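Local coordinates for protein alpha-glucosidase (Pseudoalteromonas sp. K8, PDB 5HQA) that hydrolyses alpha-glucosidic linkages as a chloride-activated, calcium-binding glycoside hydrolase of family 97 and binds acarbose, at residues F132-S137 against T160-A165; W228-I233 against L247-P252; F299-G304 against T349-I354; G361-Y366 against G412-N417. All blocks are in the same frame, centred on the assembly; numbering follows the deposited sequence.

Contact 1 of 4, residues F132-S137 against T160-A165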
# COMPACT_ATOMS: atom_id res chain seq x y z
N PHE A 132 -9.51 -19.98 -5.31
CA PHE A 132 -9.35 -19.27 -6.58
C PHE A 132 -8.66 -20.28 -7.50
O PHE A 132 -7.43 -20.39 -7.49
CB PHE A 132 -8.52 -17.99 -6.41
CG PHE A 132 -9.01 -17.10 -5.29
CD1 PHE A 132 -8.61 -17.32 -3.98
CD2 PHE A 132 -9.89 -16.05 -5.54
CE1 PHE A 132 -9.06 -16.51 -2.95
CE2 PHE A 132 -10.34 -15.24 -4.53
CZ PHE A 132 -9.93 -15.46 -3.23
N ALA A 133 -9.44 -21.06 -8.25
CA ALA A 133 -8.88 -22.10 -9.10
C ALA A 133 -8.58 -21.50 -10.47
O ALA A 133 -9.50 -21.25 -11.27
CB ALA A 133 -9.83 -23.29 -9.21
N VAL A 134 -7.30 -21.27 -10.76
CA VAL A 134 -6.91 -20.61 -11.99
C VAL A 134 -6.92 -21.61 -13.14
O VAL A 134 -6.28 -22.67 -13.07
CB VAL A 134 -5.53 -19.95 -11.84
CG1 VAL A 134 -5.12 -19.29 -13.15
CG2 VAL A 134 -5.56 -18.95 -10.71
N ASN A 135 -7.62 -21.26 -14.21
CA ASN A 135 -7.67 -22.09 -15.40
C ASN A 135 -6.35 -21.99 -16.17
O ASN A 135 -5.77 -20.90 -16.28
CB ASN A 135 -8.84 -21.67 -16.28
CG ASN A 135 -9.13 -22.67 -17.36
OD1 ASN A 135 -8.85 -23.86 -17.20
ND2 ASN A 135 -9.70 -22.21 -18.45
N ASN A 136 -5.88 -23.12 -16.70
CA ASN A 136 -4.62 -23.18 -17.46
C ASN A 136 -3.45 -22.62 -16.66
O ASN A 136 -2.63 -21.84 -17.17
CB ASN A 136 -4.76 -22.46 -18.80
CG ASN A 136 -5.72 -23.16 -19.73
OD1 ASN A 136 -5.68 -24.38 -19.85
ND2 ASN A 136 -6.59 -22.39 -20.36
N SER A 137 -3.36 -23.01 -15.39
CA SER A 137 -2.30 -22.47 -14.54
C SER A 137 -0.92 -22.90 -15.01
O SER A 137 0.07 -22.22 -14.69
CB SER A 137 -2.52 -22.91 -13.08
OG SER A 137 -2.37 -24.32 -12.91
N THR A 160 7.89 -16.24 -11.71
CA THR A 160 7.92 -17.70 -11.90
C THR A 160 6.68 -18.17 -12.65
O THR A 160 5.70 -17.42 -12.76
CB THR A 160 7.96 -18.45 -10.57
OG1 THR A 160 6.66 -18.41 -9.96
CG2 THR A 160 8.98 -17.86 -9.60
N PRO A 161 6.69 -19.40 -13.17
CA PRO A 161 5.42 -20.06 -13.52
C PRO A 161 4.45 -20.02 -12.35
O PRO A 161 4.85 -20.15 -11.19
CB PRO A 161 5.84 -21.49 -13.84
CG PRO A 161 7.28 -21.34 -14.34
CD PRO A 161 7.86 -20.23 -13.51
N LEU A 162 3.16 -19.85 -12.65
CA LEU A 162 2.16 -19.75 -11.58
C LEU A 162 2.18 -20.98 -10.67
O LEU A 162 1.95 -20.87 -9.46
CB LEU A 162 0.77 -19.56 -12.19
CG LEU A 162 -0.42 -19.43 -11.24
CD1 LEU A 162 -0.27 -18.23 -10.31
CD2 LEU A 162 -1.72 -19.31 -12.05
N ASN A 163 2.47 -22.17 -11.23
CA ASN A 163 2.43 -23.37 -10.41
C ASN A 163 3.56 -23.43 -9.38
O ASN A 163 3.53 -24.31 -8.52
CB ASN A 163 2.48 -24.61 -11.30
CG ASN A 163 1.15 -24.88 -11.97
OD1 ASN A 163 0.11 -24.38 -11.55
ND2 ASN A 163 1.18 -25.68 -13.01
N ASP A 164 4.54 -22.51 -9.44
CA ASP A 164 5.61 -22.48 -8.45
C ASP A 164 5.32 -21.54 -7.29
O ASP A 164 6.14 -21.46 -6.37
CB ASP A 164 6.93 -22.05 -9.09
CG ASP A 164 7.39 -23.01 -10.16
OD1 ASP A 164 8.24 -22.60 -10.97
OD2 ASP A 164 6.88 -24.15 -10.20
N ALA A 165 4.20 -20.81 -7.31
CA ALA A 165 3.86 -19.85 -6.25
C ALA A 165 3.12 -20.62 -5.15
O ALA A 165 1.90 -20.75 -5.18
CB ALA A 165 3.00 -18.72 -6.81
O HOH W 1 2.65 -22.60 -14.05
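Val134 and Leu162 meet end to end through their methyl groups, with Val134 CG1 lying 3.6 Å from Leu162 CD2. The same leucine methyl also meets the side chain of Ser137, its CD2 3.8 Å from Ser137 CB. Leucine suits the place because its forked, apolar end can touch both residues with one methyl; CG, anti to the backbone N (chi1 -180°), is directed toward the turn that holds them. Beside this apolar patch a water joins the main chains: it donates to Ser137 O at 2.7 Å and accepts from Asn163 N at 2.9 Å. A type II beta turn runs from Val134 to Ser137, and Asn136 takes the left-handed backbone conformation that asparagine tolerates well. Both segments belong to the beta-rich N-terminal domain, which is related to the galactose mutarotases, where the chain around Val134 meets the exit of strand 158-161. Phe174 and Phe205 touch both Val134 and Leu162, walling in the pair. Pro161 O steadies the 3-10 segment, accepting from Asp164 N at 3.0 Å and from Thr160 OG1 at 2.8 Å on opposite faces of its carbonyl plane.

Contact 2 of 4, residues W228-I233 against L247-P252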
# COMPACT_ATOMS: atom_id res chain seq x y z
N TRP A 228 -14.17 -8.60 1.96
CA TRP A 228 -14.34 -8.92 0.55
C TRP A 228 -13.11 -9.64 0.02
O TRP A 228 -11.98 -9.31 0.37
CB TRP A 228 -14.56 -7.63 -0.25
CG TRP A 228 -15.84 -6.95 0.11
CD1 TRP A 228 -16.02 -6.01 1.08
CD2 TRP A 228 -17.12 -7.15 -0.51
NE1 TRP A 228 -17.35 -5.62 1.12
CE2 TRP A 228 -18.04 -6.31 0.15
CE3 TRP A 228 -17.57 -7.97 -1.55
CZ2 TRP A 228 -19.39 -6.25 -0.20
CZ3 TRP A 228 -18.93 -7.92 -1.90
CH2 TRP A 228 -19.81 -7.07 -1.22
N ARG A 229 -13.33 -10.66 -0.81
CA ARG A 229 -12.27 -11.27 -1.61
C ARG A 229 -12.35 -10.65 -3.00
O ARG A 229 -13.45 -10.57 -3.57
CB ARG A 229 -12.45 -12.78 -1.70
CG ARG A 229 -12.07 -13.55 -0.44
CD ARG A 229 -13.08 -13.37 0.71
NE ARG A 229 -12.53 -13.93 1.95
CZ ARG A 229 -11.64 -13.30 2.72
NH1 ARG A 229 -11.20 -12.09 2.38
NH2 ARG A 229 -11.18 -13.89 3.82
N THR A 230 -11.23 -10.17 -3.54
CA THR A 230 -11.26 -9.42 -4.79
C THR A 230 -10.46 -10.12 -5.87
O THR A 230 -9.37 -10.65 -5.61
CB THR A 230 -10.76 -7.97 -4.63
OG1 THR A 230 -9.38 -7.95 -4.25
CG2 THR A 230 -11.55 -7.24 -3.56
N ILE A 231 -11.00 -10.11 -7.09
CA ILE A 231 -10.35 -10.67 -8.26
C ILE A 231 -10.39 -9.60 -9.35
O ILE A 231 -11.43 -9.41 -10.00
CB ILE A 231 -11.01 -11.97 -8.75
CG1 ILE A 231 -11.11 -12.98 -7.59
CG2 ILE A 231 -10.21 -12.55 -9.91
CD1 ILE A 231 -11.98 -14.20 -7.91
N GLN A 232 -9.28 -8.89 -9.54
CA GLN A 232 -9.19 -7.95 -10.64
C GLN A 232 -8.83 -8.70 -11.92
O GLN A 232 -8.00 -9.61 -11.90
CB GLN A 232 -8.13 -6.88 -10.35
CG GLN A 232 -8.50 -5.97 -9.19
CD GLN A 232 -7.49 -4.85 -9.00
OE1 GLN A 232 -6.78 -4.79 -7.99
NE2 GLN A 232 -7.44 -3.96 -9.97
N ILE A 233 -9.45 -8.30 -13.02
CA ILE A 233 -9.26 -8.96 -14.31
C ILE A 233 -9.19 -7.88 -15.38
O ILE A 233 -10.08 -7.03 -15.46
CB ILE A 233 -10.41 -9.94 -14.63
CG1 ILE A 233 -10.60 -10.95 -13.49
CG2 ILE A 233 -10.16 -10.63 -15.98
CD1 ILE A 233 -11.90 -11.75 -13.59
N LEU A 247 -11.20 0.55 -3.19
CA LEU A 247 -11.90 1.62 -2.49
C LEU A 247 -13.41 1.42 -2.54
O LEU A 247 -14.10 1.65 -1.54
CB LEU A 247 -11.55 2.97 -3.10
CG LEU A 247 -10.16 3.54 -2.80
CD1 LEU A 247 -9.96 4.79 -3.64
CD2 LEU A 247 -10.02 3.86 -1.32
N ASN A 248 -13.94 1.01 -3.70
CA ASN A 248 -15.39 0.90 -3.85
C ASN A 248 -15.99 -0.17 -2.95
O ASN A 248 -17.19 -0.12 -2.67
CB ASN A 248 -15.76 0.61 -5.30
CG ASN A 248 -15.93 1.89 -6.11
OD1 ASN A 248 -16.38 2.90 -5.58
ND2 ASN A 248 -15.57 1.84 -7.39
N LEU A 249 -15.19 -1.12 -2.49
CA LEU A 249 -15.71 -2.17 -1.63
C LEU A 249 -15.64 -1.82 -0.15
O LEU A 249 -16.09 -2.60 0.68
CB LEU A 249 -14.97 -3.48 -1.90
CG LEU A 249 -15.29 -4.08 -3.27
CD1 LEU A 249 -14.47 -5.32 -3.48
CD2 LEU A 249 -16.79 -4.40 -3.40
N ASN A 250 -15.10 -0.65 0.20
CA ASN A 250 -15.04 -0.24 1.59
C ASN A 250 -16.21 0.66 1.96
O ASN A 250 -16.85 1.28 1.11
CB ASN A 250 -13.72 0.48 1.86
CG ASN A 250 -12.60 -0.48 2.14
OD1 ASN A 250 -12.32 -0.81 3.29
ND2 ASN A 250 -11.98 -1.00 1.07
N GLU A 251 -16.49 0.70 3.27
CA GLU A 251 -17.57 1.53 3.78
C GLU A 251 -17.20 3.01 3.65
O GLU A 251 -16.02 3.38 3.70
CB GLU A 251 -17.85 1.22 5.25
CG GLU A 251 -18.31 -0.20 5.52
CD GLU A 251 -18.75 -0.39 6.96
OE1 GLU A 251 -19.88 0.03 7.31
OE2 GLU A 251 -17.97 -0.96 7.75
N PRO A 252 -18.19 3.88 3.49
CA PRO A 252 -17.90 5.32 3.41
C PRO A 252 -17.28 5.86 4.69
O PRO A 252 -17.44 5.31 5.78
CB PRO A 252 -19.28 5.95 3.15
CG PRO A 252 -20.12 4.84 2.62
CD PRO A 252 -19.62 3.59 3.28
O HOH W 2 -17.56 -3.17 2.99
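Trp228 and Leu249 bring the two backbones nearest, their CA atoms 7.2 Å apart, where the extended segment 228-233 of strand 224-234 passes the chain around Leu249, by the short helix 245-248. The alternation of the strand turns Trp228 and Thr230 toward Leu249 and sends Arg229 between them the other way. On the facing segment the chain is still tightly wound, with Asn250 N bonded to Leu247 O at 3.1 Å, and this turn presents Leu249 to the strand.

Leu249 carries its side of the contact with both branches. CD2 sits over one face of the indole in a CH-pi contact, 4.1 Å from the centroid of the Trp228 six-membered ring and 13° off its normal. CD1 goes to the strand itself and meets Thr230 CG2 at 3.5 Å, tighter than usual for two methyl groups. A forked side chain is well fitted to this double task. The indole lies across the leucine because CG is turned beside the backbone N (chi1 -65°), which also brings Leu249 O above the five-membered ring. Trp228 NE1 is 3.3 Å from Leu249 O, but its N-H points along the ring plane and not up at that oxygen. Water 2 makes the link instead: in the plane of the ring it accepts from Trp228 NE1 at 3.1 Å, and it donates to Leu249 O at 2.8 Å.

Lys102 of strand 95-104 touches both Trp228 and Leu249, while Ala187 of strand 181-187 packs on Leu249. Strand 224-234 is bonded between strands 107-114 and 181-187, so the chain around Leu249 rests on the middle of an antiparallel sheet.

Contact 3 of 4, residues F299-G304 against T349-I354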
# COMPACT_ATOMS: atom_id res chain seq x y z
N PHE A 299 15.32 24.11 6.82
CA PHE A 299 15.37 23.64 5.44
C PHE A 299 13.97 23.42 4.89
O PHE A 299 13.65 23.85 3.78
CB PHE A 299 16.21 22.36 5.37
CG PHE A 299 16.36 21.80 3.97
CD1 PHE A 299 17.43 22.20 3.18
CD2 PHE A 299 15.46 20.87 3.47
CE1 PHE A 299 17.58 21.68 1.90
CE2 PHE A 299 15.61 20.36 2.19
CZ PHE A 299 16.68 20.76 1.40
N ALA A 300 13.12 22.73 5.67
CA ALA A 300 11.75 22.48 5.22
C ALA A 300 11.01 23.78 4.96
O ALA A 300 10.29 23.91 3.96
CB ALA A 300 11.01 21.63 6.25
N ALA A 301 11.17 24.77 5.84
CA ALA A 301 10.48 26.04 5.65
C ALA A 301 10.96 26.74 4.38
O ALA A 301 10.16 27.32 3.64
CB ALA A 301 10.68 26.95 6.86
N LYS A 302 12.26 26.67 4.10
CA LYS A 302 12.79 27.38 2.94
C LYS A 302 12.38 26.71 1.63
O LYS A 302 12.15 27.40 0.63
CB LYS A 302 14.31 27.48 3.04
CG LYS A 302 14.98 28.16 1.87
CD LYS A 302 16.46 28.41 2.13
CE LYS A 302 17.09 29.16 0.96
NZ LYS A 302 18.45 29.66 1.31
N TYR A 303 12.27 25.38 1.61
CA TYR A 303 12.11 24.66 0.35
C TYR A 303 10.73 24.05 0.17
O TYR A 303 10.51 23.32 -0.80
CB TYR A 303 13.21 23.60 0.22
CG TYR A 303 14.55 24.26 0.02
CD1 TYR A 303 14.87 24.85 -1.20
CD2 TYR A 303 15.49 24.34 1.04
CE1 TYR A 303 16.09 25.48 -1.41
CE2 TYR A 303 16.71 24.98 0.85
CZ TYR A 303 17.00 25.54 -0.38
OH TYR A 303 18.21 26.16 -0.59
N GLY A 304 9.78 24.33 1.07
CA GLY A 304 8.40 23.98 0.82
C GLY A 304 7.97 22.61 1.30
O GLY A 304 7.15 21.96 0.64
N THR A 349 8.14 28.52 12.44
CA THR A 349 8.54 28.19 11.08
C THR A 349 7.39 27.74 10.20
O THR A 349 7.53 27.75 8.98
CB THR A 349 9.60 27.09 11.08
OG1 THR A 349 9.04 25.90 11.65
CG2 THR A 349 10.83 27.50 11.88
N GLY A 350 6.26 27.34 10.79
CA GLY A 350 5.19 26.74 10.02
C GLY A 350 5.45 25.33 9.56
O GLY A 350 4.67 24.79 8.77
N VAL A 351 6.53 24.72 10.03
CA VAL A 351 6.89 23.34 9.70
C VAL A 351 6.54 22.47 10.89
O VAL A 351 6.92 22.78 12.02
CB VAL A 351 8.38 23.22 9.37
CG1 VAL A 351 8.75 21.75 9.11
CG2 VAL A 351 8.74 24.12 8.19
N GLN A 352 5.85 21.37 10.65
CA GLN A 352 5.44 20.56 11.79
C GLN A 352 6.43 19.46 12.10
O GLN A 352 7.16 18.99 11.22
CB GLN A 352 4.05 19.97 11.55
CG GLN A 352 2.99 20.93 12.03
CD GLN A 352 1.65 20.39 11.77
OE1 GLN A 352 1.27 20.24 10.62
NE2 GLN A 352 0.92 20.05 12.83
N LEU A 353 6.48 19.08 13.37
CA LEU A 353 7.15 17.85 13.76
C LEU A 353 6.24 16.68 13.41
O LEU A 353 5.04 16.71 13.70
CB LEU A 353 7.46 17.87 15.26
CG LEU A 353 8.05 16.61 15.88
CD1 LEU A 353 9.44 16.34 15.35
CD2 LEU A 353 8.07 16.75 17.39
N ILE A 354 6.80 15.66 12.77
CA ILE A 354 6.08 14.42 12.51
C ILE A 354 6.53 13.41 13.56
O ILE A 354 7.73 13.19 13.74
CB ILE A 354 6.34 13.92 11.08
CG1 ILE A 354 5.68 14.89 10.09
CG2 ILE A 354 5.81 12.51 10.88
CD1 ILE A 354 6.12 14.69 8.67
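This is a small apolar contact between the last turn of helix 290-303 and the short link that leads from helix 339-349 into strand 352-358, on the periphery of the catalytic domain. Val351 is its centre. The valine puts one methyl against each of two neighbouring alanines: CG1 lies 3.6 Å from Ala300 CB, and CG2 lies 3.7 Å from Ala301 CB. CG2 also comes down on the helix backbone, 3.4 Å from Ala301 N. Because CG1 is anti to the backbone N (chi1 176°) while CG2 stands beside it, the two branches spread over the helix surface. Alanines suit the facing positions, since their short side chains let the linker approach until the CA atoms of Ala301 and Val351 are 6.0 Å apart.

Toward exposed Ala301, Thr349 adds a looser touch, its backbone O 3.9 Å from Ala301 CB. Its hydroxyl is turned to local duties: OG1 accepts from Val351 N in an ST turn, at 3.2 Å and 159°, and is also bonded to Tyr345 O in the preceding helical turn. The bond to Val351 N helps fix the bend that presents Val351 to the helix. Glycines end both helices, Gly304 and Gly350, each with the positive phi that this residue adopts easily.

Inward, Val308 of strand 307-310 touches both Ala300 and Val351, and strand 352-358 pairs in parallel with that strand. Helix 290-303 leads into strand 307-310, and helix 339-349 into strand 352-358. Such successive helix-strand units, with helices outside parallel strands, are typical of the TIM-barrel fold to which this family's catalytic domain belongs.

Contact 4 of 4, residues G361-Y366 against G412-N417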
# COMPACT_ATOMS: atom_id res chain seq x y z
N GLY A 361 7.90 -4.40 17.93
CA GLY A 361 7.05 -5.56 18.02
C GLY A 361 6.27 -5.72 19.31
O GLY A 361 5.37 -6.56 19.36
N ASN A 362 6.58 -4.95 20.36
CA ASN A 362 5.86 -5.12 21.62
C ASN A 362 4.66 -4.19 21.61
O ASN A 362 4.76 -3.02 21.98
CB ASN A 362 6.76 -4.86 22.82
CG ASN A 362 6.04 -5.12 24.14
OD1 ASN A 362 4.81 -5.04 24.23
ND2 ASN A 362 6.82 -5.45 25.18
N VAL A 363 3.50 -4.73 21.23
CA VAL A 363 2.33 -3.88 21.08
C VAL A 363 1.63 -3.61 22.40
O VAL A 363 0.86 -2.65 22.49
CB VAL A 363 1.35 -4.48 20.05
CG1 VAL A 363 2.03 -4.53 18.67
CG2 VAL A 363 0.89 -5.87 20.47
N SER A 364 1.88 -4.41 23.43
CA SER A 364 1.25 -4.15 24.72
C SER A 364 1.92 -2.97 25.42
O SER A 364 1.24 -2.16 26.05
CB SER A 364 1.30 -5.39 25.60
OG SER A 364 0.51 -6.42 25.03
N ASN A 365 3.25 -2.88 25.33
CA ASN A 365 3.95 -1.72 25.87
C ASN A 365 3.52 -0.44 25.17
O ASN A 365 3.44 0.62 25.80
CB ASN A 365 5.47 -1.92 25.73
CG ASN A 365 6.25 -0.72 26.23
OD1 ASN A 365 6.14 -0.34 27.39
ND2 ASN A 365 7.06 -0.12 25.36
N TYR A 366 3.24 -0.51 23.87
CA TYR A 366 2.73 0.66 23.16
C TYR A 366 1.30 0.96 23.58
O TYR A 366 0.95 2.10 23.88
CB TYR A 366 2.81 0.41 21.65
CG TYR A 366 2.40 1.58 20.77
CD1 TYR A 366 2.59 2.90 21.17
CD2 TYR A 366 1.85 1.35 19.51
CE1 TYR A 366 2.23 3.96 20.33
CE2 TYR A 366 1.49 2.39 18.67
CZ TYR A 366 1.69 3.69 19.09
OH TYR A 366 1.32 4.71 18.24
N GLY A 412 -2.62 -11.36 11.64
CA GLY A 412 -3.74 -12.07 12.24
C GLY A 412 -4.85 -11.13 12.69
O GLY A 412 -4.72 -9.90 12.68
N GLN A 413 -5.97 -11.73 13.10
CA GLN A 413 -7.10 -10.94 13.61
C GLN A 413 -6.68 -10.03 14.76
O GLN A 413 -7.11 -8.87 14.84
CB GLN A 413 -8.23 -11.86 14.05
CG GLN A 413 -9.42 -11.15 14.69
CD GLN A 413 -10.47 -12.13 15.17
OE1 GLN A 413 -10.16 -13.27 15.52
NE2 GLN A 413 -11.73 -11.70 15.19
N PHE A 414 -5.84 -10.54 15.68
CA PHE A 414 -5.41 -9.72 16.81
C PHE A 414 -4.77 -8.42 16.33
O PHE A 414 -5.13 -7.33 16.79
CB PHE A 414 -4.44 -10.49 17.70
CG PHE A 414 -3.78 -9.61 18.72
CD1 PHE A 414 -4.47 -9.22 19.87
CD2 PHE A 414 -2.49 -9.11 18.51
CE1 PHE A 414 -3.87 -8.38 20.81
CE2 PHE A 414 -1.89 -8.26 19.45
CZ PHE A 414 -2.59 -7.90 20.59
N MET A 415 -3.79 -8.51 15.43
CA MET A 415 -3.09 -7.31 14.99
C MET A 415 -3.96 -6.46 14.07
O MET A 415 -3.88 -5.22 14.10
CB MET A 415 -1.77 -7.66 14.30
CG MET A 415 -0.63 -7.87 15.31
SD MET A 415 -0.36 -6.42 16.36
CE MET A 415 0.10 -5.16 15.17
N VAL A 416 -4.79 -7.10 13.23
CA VAL A 416 -5.74 -6.34 12.42
C VAL A 416 -6.53 -5.39 13.30
O VAL A 416 -6.65 -4.19 13.02
CB VAL A 416 -6.66 -7.28 11.62
CG1 VAL A 416 -7.91 -6.55 11.13
CG2 VAL A 416 -5.89 -7.91 10.46
N ASN A 417 -7.02 -5.90 14.44
CA ASN A 417 -7.76 -5.05 15.37
C ASN A 417 -6.85 -4.06 16.09
O ASN A 417 -7.27 -2.94 16.39
CB ASN A 417 -8.50 -5.93 16.38
CG ASN A 417 -9.69 -6.65 15.75
OD1 ASN A 417 -10.20 -6.22 14.72
ND2 ASN A 417 -10.12 -7.76 16.37
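Val363 is the hub of this contact, its beta-branched side chain offering two methyls in different directions, one for Met415 and one for Phe414. CG1 lies 3.8 Å from Met415 SD and 4.0 Å from Met415 CE, so the thioether end is laid against the valine. Methionine can do this because its flexible chain bends: chi2 (-57°) turns SD, and chi3 then places CE, toward a valine that its CB does not face. This is the more deeply packed half: Val363 and Met415 are both buried, and Ile396 of strand 396-399 touches them both.

The contact joins the first turns of helices 363-379 and 413-428 in the TIM-barrel catalytic domain, with CA atoms of Val363 and Met415 8.8 Å apart. That spacing leaves the meeting to side chains alone.

The outer half belongs to Phe414, which is partly exposed. Its ring offers an edge, not a face: Val363 CG2 sits near the ring plane, 3.8 Å from Phe414 CE2. Just before Val363 in the chain, Asn362 N-caps its helix, a role suited to a short side-chain amide. Its OD1 accepts from Asn365 N at 2.9 Å and a nearly straight 174°, the donor standing above the carbonyl plane, while ND2 is held by Asp326.

Contacts 1 and 2 share the N-terminal domain and touch, Phe132 CD2 lying 3.7 Å from Ile231 CD1; contacts 3 and 4 lie in the catalytic domain, where strand 352-358 of contact 3 is followed by helix 363-379 of contact 4. Contacts 1, 2 and 4 are buried, whereas contact 3 is partly exposed at Ala301 and Thr349. The chemistry follows the elements joined. Around the beta sheets of contacts 1 and 2, apolar pairs are accompanied by a water bridging polar groups. Contacts 3 and 4 involve helix ends and rely across the interface on aliphatic, aromatic-edge and thioether packing, with their polar bonds made within a segment or to residues outside it.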